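Local coordinates for protein HI_1472 (Haemophilus influenzae, PDB 3PSH) that binds molybdate and tungstate, but not sulfate or phosphate, as the periplasmic solute-binding component of the low-affinity molybdate ABC transporter MolBCA, at residues Lys169-Arg174 against Gln300-Val305; Glu290-Lys295 against Val305-Met310; Arg20-Gln25 against Gln40-Leu45. One frame throughout, in Å; residues are numbered along the deposited sequence.

Contact 1: Lys169-Arg174 against Gln300-Val305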
loop_
_atom_site.group_PDB
_atom_site.type_symbol
_atom_site.label_atom_id
_atom_site.label_comp_id
_atom_site.label_asym_id
_atom_site.label_seq_id
_atom_site.Cartn_x
_atom_site.Cartn_y
_atom_site.Cartn_z
ATOM N N LYS A 169 9.459 -16.417 -4.543
ATOM C CA LYS A 169 9.900 -17.844 -4.602
ATOM C C LYS A 169 10.744 -18.273 -3.382
ATOM O O LYS A 169 10.419 -19.327 -2.777
ATOM C CB LYS A 169 10.519 -18.233 -5.940
ATOM C CG LYS A 169 11.015 -19.683 -5.963
ATOM C CD LYS A 169 12.041 -19.928 -7.133
ATOM C CE LYS A 169 12.966 -21.186 -6.941
ATOM N NZ LYS A 169 12.199 -22.315 -6.309
ATOM N N LEU A 170 11.703 -17.435 -3.004
ATOM C CA LEU A 170 12.483 -17.639 -1.804
ATOM C C LEU A 170 11.574 -17.896 -0.601
ATOM O O LEU A 170 11.716 -18.882 0.165
ATOM C CB LEU A 170 13.397 -16.409 -1.581
ATOM C CG LEU A 170 14.102 -16.390 -0.210
ATOM C CD1 LEU A 170 15.273 -17.451 -0.236
ATOM C CD2 LEU A 170 14.695 -15.017 0.031
ATOM N N LEU A 171 10.594 -16.995 -0.378
ATOM C CA LEU A 171 9.735 -17.189 0.813
ATOM C C LEU A 171 8.857 -18.432 0.671
ATOM O O LEU A 171 8.642 -19.075 1.677
ATOM C CB LEU A 171 8.827 -15.968 1.025
ATOM C CG LEU A 171 9.640 -14.643 1.210
ATOM C CD1 LEU A 171 8.662 -13.540 1.492
ATOM C CD2 LEU A 171 10.752 -14.692 2.299
ATOM N N ALA A 172 8.316 -18.724 -0.536
ATOM C CA ALA A 172 7.479 -19.918 -0.690
ATOM C C ALA A 172 8.296 -21.182 -0.327
ATOM O O ALA A 172 7.791 -22.105 0.353
ATOM C CB ALA A 172 6.929 -19.977 -2.144
ATOM N N ASP A 173 9.544 -21.161 -0.733
ATOM C CA ASP A 173 10.468 -22.339 -0.578
ATOM C C ASP A 173 10.880 -22.460 0.900
ATOM O O ASP A 173 10.803 -23.555 1.479
ATOM C CB ASP A 173 11.729 -22.132 -1.433
ATOM C CG ASP A 173 11.492 -22.430 -2.927
ATOM O OD1 ASP A 173 10.449 -23.002 -3.291
ATOM O OD2 ASP A 173 12.376 -22.106 -3.691
ATOM N N ARG A 174 11.255 -21.345 1.512
ATOM C CA ARG A 174 11.827 -21.409 2.912
ATOM C C ARG A 174 10.779 -21.583 3.962
ATOM O O ARG A 174 11.091 -21.976 5.077
ATOM C CB ARG A 174 12.682 -20.166 3.235
ATOM C CG ARG A 174 13.810 -19.864 2.161
ATOM C CD ARG A 174 15.108 -20.592 2.645
ATOM N NE ARG A 174 16.208 -20.368 1.734
ATOM C CZ ARG A 174 17.260 -19.554 1.943
ATOM N NH1 ARG A 174 17.351 -18.810 3.046
ATOM N NH2 ARG A 174 18.193 -19.452 1.041
ATOM N N GLN A 300 16.445 -17.836 11.728
ATOM C CA GLN A 300 17.397 -18.933 11.482
ATOM C C GLN A 300 17.191 -19.548 10.135
ATOM O O GLN A 300 17.943 -20.456 9.774
ATOM C CB GLN A 300 17.183 -20.004 12.574
ATOM C CG GLN A 300 17.516 -19.455 14.007
ATOM C CD GLN A 300 18.739 -18.503 13.982
ATOM O OE1 GLN A 300 19.767 -18.738 13.280
ATOM N NE2 GLN A 300 18.601 -17.343 14.726
ATOM N N ARG A 301 16.158 -19.064 9.381
ATOM C CA ARG A 301 15.951 -19.634 8.024
ATOM C C ARG A 301 16.447 -18.699 6.956
ATOM O O ARG A 301 16.395 -19.095 5.777
ATOM C CB ARG A 301 14.504 -19.991 7.669
ATOM C CG ARG A 301 13.874 -21.034 8.558
ATOM C CD ARG A 301 12.334 -21.246 8.204
ATOM N NE ARG A 301 11.828 -22.273 9.109
ATOM C CZ ARG A 301 10.944 -23.219 8.737
ATOM N NH1 ARG A 301 10.517 -23.260 7.502
ATOM N NH2 ARG A 301 10.521 -24.197 9.556
ATOM N N PHE A 302 16.945 -17.493 7.365
ATOM C CA PHE A 302 17.272 -16.453 6.415
ATOM C C PHE A 302 18.648 -15.795 6.643
ATOM O O PHE A 302 18.847 -14.666 6.267
ATOM C CB PHE A 302 16.131 -15.387 6.378
ATOM C CG PHE A 302 14.855 -15.949 5.833
ATOM C CD1 PHE A 302 14.692 -16.180 4.436
ATOM C CD2 PHE A 302 13.808 -16.317 6.737
ATOM C CE1 PHE A 302 13.446 -16.742 3.934
ATOM C CE2 PHE A 302 12.560 -16.876 6.238
ATOM C CZ PHE A 302 12.397 -17.078 4.796
ATOM N N GLN A 303 19.569 -16.480 7.326
ATOM C CA GLN A 303 20.840 -15.810 7.647
ATOM C C GLN A 303 21.710 -15.433 6.506
ATOM O O GLN A 303 22.457 -14.456 6.602
ATOM C CB GLN A 303 21.583 -16.726 8.690
ATOM C CG GLN A 303 20.920 -16.799 10.094
ATOM C CD GLN A 303 20.896 -15.504 10.866
ATOM O OE1 GLN A 303 21.742 -14.608 10.669
ATOM N NE2 GLN A 303 20.043 -15.444 11.840
ATOM N N ASP A 304 21.531 -16.146 5.395
ATOM C CA ASP A 304 22.191 -15.870 4.138
ATOM C C ASP A 304 21.559 -14.722 3.377
ATOM O O ASP A 304 22.086 -14.347 2.328
ATOM C CB ASP A 304 22.187 -17.035 3.084
ATOM C CG ASP A 304 20.776 -17.585 2.807
ATOM O OD1 ASP A 304 20.048 -17.741 3.844
ATOM O OD2 ASP A 304 20.441 -17.978 1.675
ATOM N N VAL A 305 20.374 -14.290 3.801
ATOM C CA VAL A 305 19.641 -13.251 2.995
ATOM C C VAL A 305 20.058 -11.890 3.498
ATOM O O VAL A 305 19.699 -11.491 4.604
ATOM C CB VAL A 305 18.120 -13.451 3.138
ATOM C CG1 VAL A 305 17.375 -12.338 2.438
ATOM C CG2 VAL A 305 17.768 -14.820 2.486
#
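Arg174, in the last turn of helix 168-175, and Arg301, at the end of a short 3-10 segment, bring the two backbones closest together, with 6.8 Å between Arg174 CA and Arg301 CA, just before a type I beta turn from Phe302 to Val305. The two arginines exchange bonds, each guanidinium reaching the other's carbonyl oxygen. Arg301 NH1 donates to Arg174 O at 2.8 Å; the acceptor lies close to the guanidinium plane. This guanidinium also forms a salt bridge with Asp177. In return, Arg174 NH1 lies 2.9 Å from Arg301 O and in its carbonyl plane.

Arg174 bends sharply at its second torsion (chi2 -92°), which brings the guanidinium group to the turn. There it grips the Asp304 carboxylate end-on: Arg174 NH2 to Asp304 OD2 is 2.8 Å and nearly straight (170° at the hydrogen), while Arg174 NH1 to Asp304 OD1 is 3.0 Å. Both oxygens use their syn lone pairs, and the two flat groups are nearly coplanar. NH1 serves two acceptors and NH2 a third; the three bonds fix the rotation of the guanidinium, and Leu170 CD1 sits over the centre of one of its faces.

Next to these polar groups Phe302 slides antiparallel past the aliphatic part of Arg174, its CZ lying 3.5 Å from Arg174 CB, while the Leu171 and Phe302 side chains cross at about a right angle, Leu171 CD2 touching Phe302 CE1 and CZ. Leu170 CD2 and Val305 CG2 meet tip to tip at 3.9 Å. Ala294 of helix 283-297 packs against Leu171 and Phe302. The result is a helix end whose Arg174 carbonyl accepts a bond from the Arg301 guanidinium, joined by a bidentate salt bridge to the turn linking helices 283-297 and 307-319 in the C-terminal lobe of a two-lobed periplasmic binding protein.

Contact 2: Glu290-Lys295 against Val305-Met310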
loop_
_atom_site.group_PDB
_atom_site.type_symbol
_atom_site.label_atom_id
_atom_site.label_comp_id
_atom_site.label_asym_id
_atom_site.label_seq_id
_atom_site.Cartn_x
_atom_site.Cartn_y
_atom_site.Cartn_z
ATOM N N GLU A 290 7.986 -8.266 2.848
ATOM C CA GLU A 290 7.707 -9.655 3.223
ATOM C C GLU A 290 8.996 -10.368 3.651
ATOM O O GLU A 290 8.997 -11.168 4.587
ATOM C CB GLU A 290 7.101 -10.411 2.053
ATOM C CG GLU A 290 5.694 -9.867 1.785
ATOM C CD GLU A 290 4.984 -10.572 0.604
ATOM O OE1 GLU A 290 5.546 -11.484 -0.048
ATOM O OE2 GLU A 290 3.820 -10.086 0.258
ATOM N N VAL A 291 10.113 -9.979 3.055
ATOM C CA VAL A 291 11.437 -10.594 3.427
ATOM C C VAL A 291 11.784 -10.063 4.857
ATOM O O VAL A 291 12.160 -10.872 5.747
ATOM C CB VAL A 291 12.568 -10.293 2.407
ATOM C CG1 VAL A 291 13.898 -10.907 2.886
ATOM C CG2 VAL A 291 12.179 -10.832 0.981
ATOM N N TRP A 292 11.637 -8.739 5.128
ATOM C CA TRP A 292 11.812 -8.292 6.524
ATOM C C TRP A 292 10.992 -9.056 7.548
ATOM O O TRP A 292 11.555 -9.497 8.615
ATOM C CB TRP A 292 11.521 -6.794 6.632
ATOM C CG TRP A 292 11.739 -6.287 8.066
ATOM C CD1 TRP A 292 12.887 -5.766 8.561
ATOM C CD2 TRP A 292 10.752 -6.140 9.081
ATOM N NE1 TRP A 292 12.724 -5.376 9.869
ATOM C CE2 TRP A 292 11.408 -5.598 10.232
ATOM C CE3 TRP A 292 9.363 -6.494 9.174
ATOM C CZ2 TRP A 292 10.705 -5.390 11.456
ATOM C CZ3 TRP A 292 8.663 -6.309 10.431
ATOM C CH2 TRP A 292 9.361 -5.734 11.535
ATOM N N LEU A 293 9.677 -9.248 7.261
ATOM C CA LEU A 293 8.850 -9.860 8.280
ATOM C C LEU A 293 9.274 -11.365 8.407
ATOM O O LEU A 293 9.282 -11.927 9.530
ATOM C CB LEU A 293 7.343 -9.733 7.902
ATOM C CG LEU A 293 6.350 -10.322 8.887
ATOM C CD1 LEU A 293 6.479 -9.672 10.280
ATOM C CD2 LEU A 293 4.938 -10.075 8.294
ATOM N N ALA A 294 9.593 -11.997 7.263
ATOM C CA ALA A 294 9.984 -13.438 7.289
ATOM C C ALA A 294 11.239 -13.540 8.152
ATOM O O ALA A 294 11.322 -14.435 8.991
ATOM C CB ALA A 294 10.251 -13.954 5.911
ATOM N N LYS A 295 12.224 -12.630 7.976
ATOM C CA LYS A 295 13.483 -12.732 8.697
ATOM C C LYS A 295 13.286 -12.420 10.182
ATOM O O LYS A 295 14.035 -12.921 11.059
ATOM C CB LYS A 295 14.573 -11.764 8.138
ATOM C CG LYS A 295 15.108 -11.984 6.828
ATOM C CD LYS A 295 16.306 -10.976 6.482
ATOM C CE LYS A 295 17.569 -10.886 7.463
ATOM N NZ LYS A 295 18.536 -12.030 7.259
ATOM N N VAL A 305 20.374 -14.290 3.801
ATOM C CA VAL A 305 19.641 -13.251 2.995
ATOM C C VAL A 305 20.058 -11.890 3.498
ATOM O O VAL A 305 19.699 -11.491 4.604
ATOM C CB VAL A 305 18.120 -13.451 3.138
ATOM C CG1 VAL A 305 17.375 -12.338 2.438
ATOM C CG2 VAL A 305 17.768 -14.820 2.486
ATOM N N ASP A 306 20.838 -11.182 2.678
ATOM C CA ASP A 306 21.412 -9.875 3.042
ATOM C C ASP A 306 20.319 -8.802 2.783
ATOM O O ASP A 306 20.208 -8.268 1.671
ATOM C CB ASP A 306 22.653 -9.550 2.220
ATOM C CG ASP A 306 23.281 -8.199 2.609
ATOM O OD1 ASP A 306 22.684 -7.349 3.377
ATOM O OD2 ASP A 306 24.455 -8.012 2.195
ATOM N N LEU A 307 19.392 -8.660 3.696
ATOM C CA LEU A 307 18.258 -7.707 3.419
ATOM C C LEU A 307 18.760 -6.255 3.267
ATOM O O LEU A 307 18.194 -5.450 2.502
ATOM C CB LEU A 307 17.207 -7.826 4.555
ATOM C CG LEU A 307 15.995 -6.894 4.348
ATOM C CD1 LEU A 307 15.353 -7.167 3.031
ATOM C CD2 LEU A 307 14.985 -7.083 5.365
ATOM N N ASP A 308 19.797 -5.874 4.003
ATOM C CA ASP A 308 20.293 -4.476 3.909
ATOM C C ASP A 308 20.642 -4.169 2.467
ATOM O O ASP A 308 20.394 -3.024 1.950
ATOM C CB ASP A 308 21.556 -4.277 4.785
ATOM C CG ASP A 308 21.227 -4.204 6.246
ATOM O OD1 ASP A 308 20.051 -3.958 6.616
ATOM O OD2 ASP A 308 22.143 -4.491 7.052
ATOM N N LYS A 309 21.289 -5.124 1.782
ATOM C CA LYS A 309 21.752 -4.917 0.369
ATOM C C LYS A 309 20.543 -4.934 -0.550
ATOM O O LYS A 309 20.476 -4.203 -1.576
ATOM C CB LYS A 309 22.786 -6.000 -0.039
ATOM C CG LYS A 309 23.245 -6.083 -1.485
ATOM C CD LYS A 309 24.532 -6.987 -1.609
ATOM C CE LYS A 309 25.059 -7.057 -3.077
ATOM N NZ LYS A 309 23.948 -7.259 -4.075
ATOM N N MET A 310 19.595 -5.821 -0.221
ATOM C CA MET A 310 18.430 -5.948 -1.066
ATOM C C MET A 310 17.770 -4.561 -1.014
ATOM O O MET A 310 17.317 -4.022 -2.062
ATOM C CB MET A 310 17.484 -7.035 -0.568
ATOM C CG MET A 310 17.857 -8.392 -1.090
ATOM S SD MET A 310 16.575 -9.505 -0.327
ATOM C CE MET A 310 17.156 -11.081 -1.057
#
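Lys295 NZ is held by two carbonyl oxygens of the connection between helices 283-297 and 307-319: it donates to Val305 O at 2.9 Å and, as its stronger partner, to Phe302 O. The ammonium nitrogen approaches Val305 O in the carbonyl plane. Two bends near the end of the lysine chain (chi3 55°, chi4 79°) curl the amino group round to these oxygens, leaving the methylene groups to pack. Val305 O also receives a weak bond from Leu307 N, closing an inverse gamma turn centred on Asp306.

Alongside the bent lysine, Leu307 runs in the opposite direction, its CB 3.8 Å from Lys295 CD. The two methyl groups of Leu307 then divide their partners. Leu307 CD2 presses on the helix backbone, 3.6 Å from Trp292 CA, touches Trp292 CB and lies at the edge of the indole, near its plane; Leu307 CD1 goes to Val291, 4.0 Å from Val291 CG1. That same Val291 methyl also meets Val305 CG1 at 3.8 Å, so one branch of Val291 touches two residues of the following segment, with Met310 SD more distantly beside it. The Trp292 side chain also packs against Pro272 and Tyr274.

The second helix starts with Asp306 as N-cap: its OD1 accepts from Lys309 N at 3.1 Å, with the donor well above the carboxylate plane. Together these features form two consecutive helices packed across their short connection, in the C-terminal part of the fold, in which a lysine on the first helix binds the turn and a leucine in the first turn of the second helix packs against the first.

Contact 3: Arg20-Gln25 against Gln40-Leu45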
loop_
_atom_site.group_PDB
_atom_site.type_symbol
_atom_site.label_atom_id
_atom_site.label_comp_id
_atom_site.label_asym_id
_atom_site.label_seq_id
_atom_site.Cartn_x
_atom_site.Cartn_y
_atom_site.Cartn_z
ATOM N N ARG A 20 0.791 16.989 -16.735
ATOM C CA ARG A 20 0.040 17.718 -15.682
ATOM C C ARG A 20 -0.986 16.843 -14.941
ATOM O O ARG A 20 -2.143 17.196 -14.780
ATOM C CB ARG A 20 -0.645 18.969 -16.274
ATOM C CG ARG A 20 0.423 19.916 -16.794
ATOM C CD ARG A 20 -0.198 21.217 -17.352
ATOM N NE ARG A 20 -0.456 21.964 -16.127
ATOM C CZ ARG A 20 0.432 22.608 -15.379
ATOM N NH1 ARG A 20 1.714 22.826 -15.810
ATOM N NH2 ARG A 20 0.021 23.127 -14.189
ATOM N N ALA A 21 -0.490 15.708 -14.411
ATOM C CA ALA A 21 -1.424 14.759 -13.827
ATOM C C ALA A 21 -1.711 15.243 -12.398
ATOM O O ALA A 21 -0.783 15.803 -11.725
ATOM C CB ALA A 21 -0.710 13.386 -13.736
ATOM N N VAL A 22 -2.913 14.918 -11.930
ATOM C CA VAL A 22 -3.165 15.208 -10.483
ATOM C C VAL A 22 -3.387 13.826 -9.871
ATOM O O VAL A 22 -4.126 13.039 -10.418
ATOM C CB VAL A 22 -4.368 16.173 -10.352
ATOM C CG1 VAL A 22 -4.845 16.202 -8.871
ATOM C CG2 VAL A 22 -3.810 17.573 -10.720
ATOM N N VAL A 23 -2.696 13.527 -8.766
ATOM C CA VAL A 23 -2.739 12.155 -8.266
ATOM C C VAL A 23 -3.410 12.121 -6.888
ATOM O O VAL A 23 -2.796 12.524 -5.903
ATOM C CB VAL A 23 -1.285 11.509 -8.179
ATOM C CG1 VAL A 23 -1.477 10.096 -7.618
ATOM C CG2 VAL A 23 -0.690 11.479 -9.603
ATOM N N LEU A 24 -4.698 11.731 -6.884
ATOM C CA LEU A 24 -5.522 11.800 -5.639
ATOM C C LEU A 24 -5.575 10.501 -4.829
ATOM O O LEU A 24 -6.624 10.114 -4.287
ATOM C CB LEU A 24 -6.950 12.376 -5.946
ATOM C CG LEU A 24 -6.964 13.823 -6.640
ATOM C CD1 LEU A 24 -8.425 14.222 -6.800
ATOM C CD2 LEU A 24 -6.105 14.864 -5.855
ATOM N N GLN A 25 -4.480 9.764 -4.867
ATOM C CA GLN A 25 -4.380 8.455 -4.190
ATOM C C GLN A 25 -2.899 8.300 -3.857
ATOM O O GLN A 25 -2.045 8.443 -4.771
ATOM C CB GLN A 25 -4.848 7.350 -5.147
ATOM C CG GLN A 25 -5.054 5.992 -4.348
ATOM C CD GLN A 25 -4.829 4.763 -5.152
ATOM O OE1 GLN A 25 -5.743 3.883 -5.198
ATOM N NE2 GLN A 25 -3.707 4.669 -5.843
ATOM N N GLN A 40 5.979 14.969 -14.136
ATOM C CA GLN A 40 4.672 14.942 -14.854
ATOM C C GLN A 40 3.459 15.093 -13.964
ATOM O O GLN A 40 2.363 14.863 -14.402
ATOM C CB GLN A 40 4.572 13.693 -15.724
ATOM C CG GLN A 40 5.695 13.626 -16.742
ATOM C CD GLN A 40 5.864 12.236 -17.285
ATOM O OE1 GLN A 40 5.106 11.788 -18.153
ATOM N NE2 GLN A 40 6.800 11.474 -16.661
ATOM N N ILE A 41 3.672 15.433 -12.687
ATOM C CA ILE A 41 2.523 15.602 -11.763
ATOM C C ILE A 41 2.491 17.049 -11.249
ATOM O O ILE A 41 3.546 17.612 -10.971
ATOM C CB ILE A 41 2.783 14.678 -10.562
ATOM C CG1 ILE A 41 2.639 13.211 -11.054
ATOM C CG2 ILE A 41 1.790 14.934 -9.385
ATOM C CD1 ILE A 41 3.298 12.162 -10.048
ATOM N N VAL A 42 1.302 17.624 -11.122
ATOM C CA VAL A 42 1.177 19.001 -10.667
ATOM C C VAL A 42 0.213 19.144 -9.488
ATOM O O VAL A 42 0.075 20.267 -8.952
ATOM C CB VAL A 42 0.739 19.948 -11.784
ATOM C CG1 VAL A 42 1.854 19.978 -12.873
ATOM C CG2 VAL A 42 -0.639 19.553 -12.241
ATOM N N GLY A 43 -0.471 18.029 -9.081
ATOM C CA GLY A 43 -1.186 18.087 -7.766
ATOM C C GLY A 43 -1.304 16.691 -7.180
ATOM O O GLY A 43 -1.149 15.722 -7.893
ATOM N N VAL A 44 -1.520 16.667 -5.884
ATOM C CA VAL A 44 -1.567 15.364 -5.193
ATOM C C VAL A 44 -2.610 15.499 -4.083
ATOM O O VAL A 44 -2.962 16.645 -3.717
ATOM C CB VAL A 44 -0.106 15.021 -4.570
ATOM C CG1 VAL A 44 0.958 14.860 -5.654
ATOM C CG2 VAL A 44 0.326 16.020 -3.532
ATOM N N LEU A 45 -3.124 14.362 -3.573
ATOM C CA LEU A 45 -4.036 14.367 -2.444
ATOM C C LEU A 45 -3.546 15.239 -1.272
ATOM O O LEU A 45 -2.393 15.230 -0.880
ATOM C CB LEU A 45 -4.371 12.932 -1.942
ATOM C CG LEU A 45 -3.194 12.109 -1.345
ATOM C CD1 LEU A 45 -3.777 10.841 -0.640
ATOM C CD2 LEU A 45 -2.085 11.745 -2.225
#
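Val23 and Ile41 cross obliquely on one face of a parallel strand pair, strands 21-24 and 41-44 of a beta-alpha-beta unit whose connection is helix 26-34. Val23 CG2 meets Ile41 CG1 at 4.0 Å, and this face, shared with Ala21 and Val44, carries the connecting helix, with Thr28, Leu29 and Ala32 resting on Val23, Val44 and Ile41 respectively. On the other face Val22 lies over Gly43, its CG2 3.7 Å from Gly43 N, an approach eased by the glycine's lack of a side chain.

The strands, inclined at 26°, do not keep one register. Between the pairs Ala21-Ile41 and Val22-Gly43 a beta bulge inserts Val42, so that Ala21 O takes a bond from Val42 N at 2.8 Å and a weak one from Gly43 N. The side chain of Val42, the bulge residue, meets Arg20: its CG1 lies 3.8 Å above one face of the Arg20 guanidinium group, offset toward the rim. That flat group is itself held by a hydrogen bond from NH2 to Leu83 O.

At the other end Leu45 N donates to Val23 O at 3.0 Å. Just beyond, Gln25 is the N-cap residue of helix 26-34, which begins with the molybdate-binding residues His26 and Gln27. Leu45 holds CG between its backbone N and carbonyl carbon (chi1 65°), and this puts Leu45 CD2 3.9 Å from Gln25 C.

Contacts 1 and 2 are neighbours, their centres 9 Å apart, and share Val305. Lys295 ties them together: its NZ lies 2.8 Å from Phe302 O, while Leu171 CD1 lies 3.5 Å from Glu290 CB. The connection after helix 283-297 is therefore packed against helices 168-175 and 283-297. Contact 3 lies on the opposite side of the chain's centre, its own centre about 38 Å from that of contact 1 and about 32 Å from that of contact 2. It alone borders the ligand site: the side chain of Gln25 is about 8 Å from the bound molybdate and about 4 Å from that of Tyr280, whereas contacts 1 and 2 are structural packing away from the pocket.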